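Side-chain contacts in heme utilization carrier protein (Escherichia coli O157:H7, PDB 6U9J), which probably binds heme in the cytosol and carries it in the heme-uptake pathway, with a possible part in handling anaerobilin, a product of anaerobic heme breakdown: residues F44-V47 and W48-C52; G77-H81 and G82-L86. All blocks are in the same frame, centred on the assembly; numbering follows the deposited sequence.

Interaction 1 (F44-V47 and W48-C52); sequences FDTV and WDTVC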
loop_
_atom_site.group_PDB
_atom_site.type_symbol
_atom_site.label_atom_id
_atom_site.label_comp_id
_atom_site.label_asym_id
_atom_site.label_seq_id
_atom_site.Cartn_x
_atom_site.Cartn_y
_atom_site.Cartn_z
ATOM N N PHE A 44 -15.464 -9.621 8.140
ATOM C CA PHE A 44 -14.565 -8.476 8.056
ATOM C C PHE A 44 -14.735 -7.512 9.225
ATOM O O PHE A 44 -13.754 -7.124 9.871
ATOM C CB PHE A 44 -14.779 -7.746 6.725
ATOM C CG PHE A 44 -13.875 -6.558 6.540
ATOM C CD1 PHE A 44 -14.265 -5.293 6.974
ATOM C CD2 PHE A 44 -12.636 -6.708 5.939
ATOM C CE1 PHE A 44 -13.422 -4.212 6.825
ATOM C CE2 PHE A 44 -11.796 -5.622 5.782
ATOM C CZ PHE A 44 -12.194 -4.379 6.222
ATOM N N ASP A 45 -15.968 -7.046 9.472
ATOM C CA ASP A 45 -16.145 -6.063 10.533
ATOM C C ASP A 45 -15.716 -6.613 11.884
ATOM O O ASP A 45 -15.089 -5.903 12.677
ATOM C CB ASP A 45 -17.606 -5.604 10.601
ATOM C CG ASP A 45 -17.987 -4.668 9.478
ATOM O OD1 ASP A 45 -17.110 -3.972 8.930
ATOM O OD2 ASP A 45 -19.194 -4.605 9.164
ATOM N N THR A 46 -16.076 -7.866 12.183
ATOM C CA THR A 46 -15.686 -8.467 13.456
ATOM C C THR A 46 -14.167 -8.504 13.604
ATOM O O THR A 46 -13.627 -8.138 14.655
ATOM C CB THR A 46 -16.274 -9.877 13.564
ATOM O OG1 THR A 46 -17.704 -9.794 13.622
ATOM C CG2 THR A 46 -15.765 -10.590 14.805
ATOM N N VAL A 47 -13.465 -8.912 12.548
ATOM C CA VAL A 47 -12.008 -9.005 12.608
ATOM C C VAL A 47 -11.396 -7.615 12.696
ATOM O O VAL A 47 -10.556 -7.334 13.561
ATOM C CB VAL A 47 -11.468 -9.772 11.389
ATOM C CG1 VAL A 47 -9.940 -9.670 11.319
ATOM C CG2 VAL A 47 -11.937 -11.233 11.424
ATOM N N TRP A 48 -11.825 -6.713 11.807
ATOM C CA TRP A 48 -11.231 -5.384 11.775
ATOM C C TRP A 48 -11.417 -4.674 13.110
ATOM O O TRP A 48 -10.450 -4.177 13.702
ATOM C CB TRP A 48 -11.841 -4.556 10.631
ATOM C CG TRP A 48 -11.036 -3.314 10.374
ATOM C CD1 TRP A 48 -11.130 -2.122 11.027
ATOM C CD2 TRP A 48 -9.958 -3.187 9.449
ATOM N NE1 TRP A 48 -10.175 -1.243 10.547
ATOM C CE2 TRP A 48 -9.463 -1.868 9.560
ATOM C CE3 TRP A 48 -9.373 -4.055 8.522
ATOM C CZ2 TRP A 48 -8.390 -1.407 8.787
ATOM C CZ3 TRP A 48 -8.320 -3.594 7.750
ATOM C CH2 TRP A 48 -7.840 -2.284 7.887
ATOM N N ASP A 49 -12.659 -4.625 13.609
ATOM C CA ASP A 49 -12.941 -3.911 14.851
ATOM C C ASP A 49 -12.205 -4.519 16.045
ATOM O O ASP A 49 -11.862 -3.801 16.996
ATOM C CB ASP A 49 -14.447 -3.894 15.104
ATOM C CG ASP A 49 -15.203 -2.998 14.121
ATOM O OD1 ASP A 49 -14.558 -2.264 13.341
ATOM O OD2 ASP A 49 -16.443 -3.065 14.116
ATOM N N THR A 50 -11.946 -5.831 16.014
ATOM C CA THR A 50 -11.204 -6.475 17.094
ATOM C C THR A 50 -9.738 -6.054 17.085
ATOM O O THR A 50 -9.191 -5.679 18.125
ATOM C CB THR A 50 -11.344 -7.994 16.983
ATOM O OG1 THR A 50 -12.711 -8.356 17.192
ATOM C CG2 THR A 50 -10.493 -8.708 18.037
ATOM N N VAL A 51 -9.106 -6.055 15.908
ATOM C CA VAL A 51 -7.685 -5.701 15.809
ATOM C C VAL A 51 -7.460 -4.247 16.195
ATOM O O VAL A 51 -6.389 -3.878 16.697
ATOM C CB VAL A 51 -7.170 -6.009 14.387
ATOM C CG1 VAL A 51 -5.693 -5.595 14.200
ATOM C CG2 VAL A 51 -7.346 -7.484 14.079
ATOM N N CYS A 52 -8.466 -3.393 15.970
ATOM C CA CYS A 52 -8.367 -1.986 16.345
ATOM C C CYS A 52 -8.117 -1.788 17.834
ATOM O O CYS A 52 -7.734 -0.689 18.248
ATOM C CB CYS A 52 -9.654 -1.248 15.960
ATOM S SG CYS A 52 -9.811 -0.903 14.185
HETATM O O HOH W 1 -16.389 -2.086 10.972
#
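Phe44 and Trp48 sit one helical turn apart and send their rings off the same side of the helix. The rings run abreast, planes 19° apart, offset enough that little of one lies over the other. The touch is made by Phe44 CZ, which comes to 3.7 Å from Trp48 CE3, while Trp48 CB lies over one face of the Phe44 ring. Both side chains have CG anti to the backbone N (chi1 -179° for Phe44, -167° for Trp48), and this keeps the rings abreast. Beyond them, both rings meet Phe84 edge-to-face, and Trp48 NE1 donates to Pro75 O. The inward-facing Val47 and Val51 touch loosely, CG1 to CG2 at 4.4 Å, and both rest on Ile119 of strand 114-122.

The backbone shows the i to i+4 pattern of an alpha helix, here the short helix 44-51 of the ChuX/HutX fold. Trp48 N bonds to Phe44 O (2.8 Å). Thr46 O is gripped twice, by Thr50 N at 3.2 Å and by Thr50 OG1 at 2.7 Å, and the two donors come from opposite faces of its carbonyl plane.

On the more exposed side, a water links two carboxylates. It donates to Asp49 OD1 at 3.0 Å and more weakly to Asp45 OD1, which also accepts from His79 NE2.

Interaction 2 (G77-H81 and G82-L86); sequences GFHRH and GYFNL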
loop_
_atom_site.group_PDB
_atom_site.type_symbol
_atom_site.label_atom_id
_atom_site.label_comp_id
_atom_site.label_asym_id
_atom_site.label_seq_id
_atom_site.Cartn_x
_atom_site.Cartn_y
_atom_site.Cartn_z
ATOM N N GLY A 77 -12.971 2.313 10.810
ATOM C CA GLY A 77 -13.501 2.702 9.521
ATOM C C GLY A 77 -15.010 2.613 9.477
ATOM O O GLY A 77 -15.656 2.123 10.407
ATOM N N PHE A 78 -15.564 3.088 8.367
ATOM C CA PHE A 78 -17.003 3.052 8.138
ATOM C C PHE A 78 -17.268 2.655 6.695
ATOM O O PHE A 78 -16.488 2.980 5.794
ATOM C CB PHE A 78 -17.662 4.416 8.447
ATOM C CG PHE A 78 -17.113 5.560 7.632
ATOM C CD1 PHE A 78 -15.951 6.218 8.024
ATOM C CD2 PHE A 78 -17.753 5.967 6.470
ATOM C CE1 PHE A 78 -15.436 7.259 7.270
ATOM C CE2 PHE A 78 -17.252 7.023 5.704
ATOM C CZ PHE A 78 -16.100 7.674 6.110
ATOM N N HIS A 79 -18.387 1.961 6.475
ATOM C CA HIS A 79 -18.779 1.532 5.140
ATOM C C HIS A 79 -19.615 2.615 4.462
ATOM O O HIS A 79 -20.522 3.179 5.080
ATOM C CB HIS A 79 -19.574 0.227 5.199
ATOM C CG HIS A 79 -18.780 -0.947 5.689
ATOM N ND1 HIS A 79 -18.045 -1.747 4.848
ATOM C CD2 HIS A 79 -18.652 -1.475 6.928
ATOM C CE1 HIS A 79 -17.467 -2.709 5.554
ATOM N NE2 HIS A 79 -17.813 -2.560 6.818
ATOM N N ARG A 80 -19.319 2.886 3.190
ATOM C CA ARG A 80 -20.108 3.836 2.394
ATOM C C ARG A 80 -19.923 3.506 0.920
ATOM O O ARG A 80 -18.791 3.502 0.424
ATOM C CB ARG A 80 -19.680 5.272 2.696
ATOM C CG ARG A 80 -20.695 6.345 2.268
ATOM C CD ARG A 80 -20.044 7.720 2.338
ATOM N NE ARG A 80 -20.838 8.738 1.658
ATOM C CZ ARG A 80 -21.696 9.544 2.272
ATOM N NH1 ARG A 80 -21.864 9.452 3.583
ATOM N NH2 ARG A 80 -22.378 10.446 1.568
ATOM N N HIS A 81 -21.026 3.207 0.225
ATOM C CA HIS A 81 -21.018 2.992 -1.225
ATOM C C HIS A 81 -20.026 1.915 -1.654
ATOM O O HIS A 81 -19.353 2.037 -2.682
ATOM C CB HIS A 81 -20.722 4.295 -1.971
ATOM C CG HIS A 81 -21.832 5.291 -1.903
ATOM N ND1 HIS A 81 -23.145 4.955 -2.151
ATOM C CD2 HIS A 81 -21.827 6.617 -1.627
ATOM C CE1 HIS A 81 -23.903 6.028 -2.018
ATOM N NE2 HIS A 81 -23.128 7.049 -1.702
ATOM N N GLY A 82 -19.939 0.844 -0.870
ATOM C CA GLY A 82 -19.090 -0.275 -1.210
ATOM C C GLY A 82 -17.662 -0.184 -0.718
ATOM O O GLY A 82 -16.940 -1.188 -0.781
ATOM N N TYR A 83 -17.222 0.973 -0.239
ATOM C CA TYR A 83 -15.887 1.106 0.331
ATOM C C TYR A 83 -15.950 1.021 1.848
ATOM O O TYR A 83 -16.906 1.478 2.480
ATOM C CB TYR A 83 -15.257 2.450 -0.052
ATOM C CG TYR A 83 -14.694 2.533 -1.449
ATOM C CD1 TYR A 83 -13.574 1.803 -1.816
ATOM C CD2 TYR A 83 -15.279 3.359 -2.399
ATOM C CE1 TYR A 83 -13.054 1.892 -3.097
ATOM C CE2 TYR A 83 -14.771 3.452 -3.678
ATOM C CZ TYR A 83 -13.658 2.716 -4.021
ATOM O OH TYR A 83 -13.150 2.806 -5.297
ATOM N N PHE A 84 -14.900 0.458 2.436
ATOM C CA PHE A 84 -14.636 0.624 3.856
ATOM C C PHE A 84 -13.605 1.740 4.000
ATOM O O PHE A 84 -12.457 1.598 3.565
ATOM C CB PHE A 84 -14.152 -0.686 4.465
ATOM C CG PHE A 84 -13.981 -0.637 5.940
ATOM C CD1 PHE A 84 -15.066 -0.493 6.785
ATOM C CD2 PHE A 84 -12.710 -0.775 6.502
ATOM C CE1 PHE A 84 -14.895 -0.465 8.162
ATOM C CE2 PHE A 84 -12.536 -0.748 7.872
ATOM C CZ PHE A 84 -13.615 -0.607 8.709
ATOM N N ASN A 85 -14.022 2.857 4.578
ATOM C CA ASN A 85 -13.241 4.083 4.576
ATOM C C ASN A 85 -12.597 4.262 5.935
ATOM O O ASN A 85 -13.292 4.325 6.951
ATOM C CB ASN A 85 -14.148 5.263 4.235
ATOM C CG ASN A 85 -14.843 5.067 2.926
ATOM O OD1 ASN A 85 -16.071 4.994 2.866
ATOM N ND2 ASN A 85 -14.069 4.970 1.857
ATOM N N LEU A 86 -11.270 4.317 5.955
ATOM C CA LEU A 86 -10.553 4.403 7.212
ATOM C C LEU A 86 -10.598 5.821 7.757
ATOM O O LEU A 86 -10.506 6.796 7.001
ATOM C CB LEU A 86 -9.101 3.961 7.025
ATOM C CG LEU A 86 -8.934 2.523 6.532
ATOM C CD1 LEU A 86 -7.441 2.104 6.523
ATOM C CD2 LEU A 86 -9.756 1.568 7.371
HETATM O O HOH W 2 -17.480 -2.393 2.093
#
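Phe78 has its CG between the backbone N and the carbonyl carbon (chi1 59°), which lays its ring across Asn85. On the other face of the hairpin, Phe84 has CG anti to the backbone N (chi1 -175°). This swings its ring along the hairpin, away from the turn, over Gly77 and against His79. The motif is a two-residue beta hairpin: antiparallel strands 77-80 and 83-86 joined by a type I' turn from Arg80 to Tyr83.

Two hydrogen-bonded pairs hold the ladder. In the first, Phe78 N donates to Asn85 O and Asn85 N to Phe78 O, the latter at 2.8 Å. In the second, Arg80 N donates to Tyr83 O. The return bond, Tyr83 N to Arg80 O at 3.0 Å, arrives from well above the carbonyl plane. At the turn, Gly82 takes a positive phi.

Asn85 CB makes a CH-pi contact with Phe78, 3.8 Å from the ring centroid and over the face. The amide is turned well out of the ring plane, and OD1 leans toward Arg80 CB. Strand 83-86 is the middle one of a three-stranded sheet, and strand 92-96 pairs with its far edge.

On the face of His79 and Phe84, the two rings meet obliquely, with planes 48° apart. Phe84 CE1 packs on the backbone of Gly77, 3.3 Å from its C atom. Phe84 CZ lies 3.4 Å from Gly77 CA, so the ring rests directly on the glycine backbone. His79 NE2 is taken up by Asp45 OD1, while its ND1 meets a water at 2.9 Å. Phe84 CD1 sits 3.4 Å above the imidazole plane, over the ring centre.

Interaction 1 comes first along the chain, on helix 44-51; interaction 2 follows in the hairpin of strands 77-80 and 83-86. Strands 56-62 and 66-71 of the six-stranded antiparallel sheet lie between them in sequence. Their centres are about 13 Å apart, yet the two touch directly. Asp45 OD1 probably hydrogen-bonds to His79 NE2 at 2.6 Å. Phe44 CE1 packs 3.5 Å from Phe84 CD2, and Trp48 CZ2 lies 3.6 Å from Leu86 CD2. The helix also packs on the larger sheet through strand 114-122. It thus joins that sheet to the smaller three-stranded one within the ChuX/HutX family region, through one polar link and an aromatic cluster.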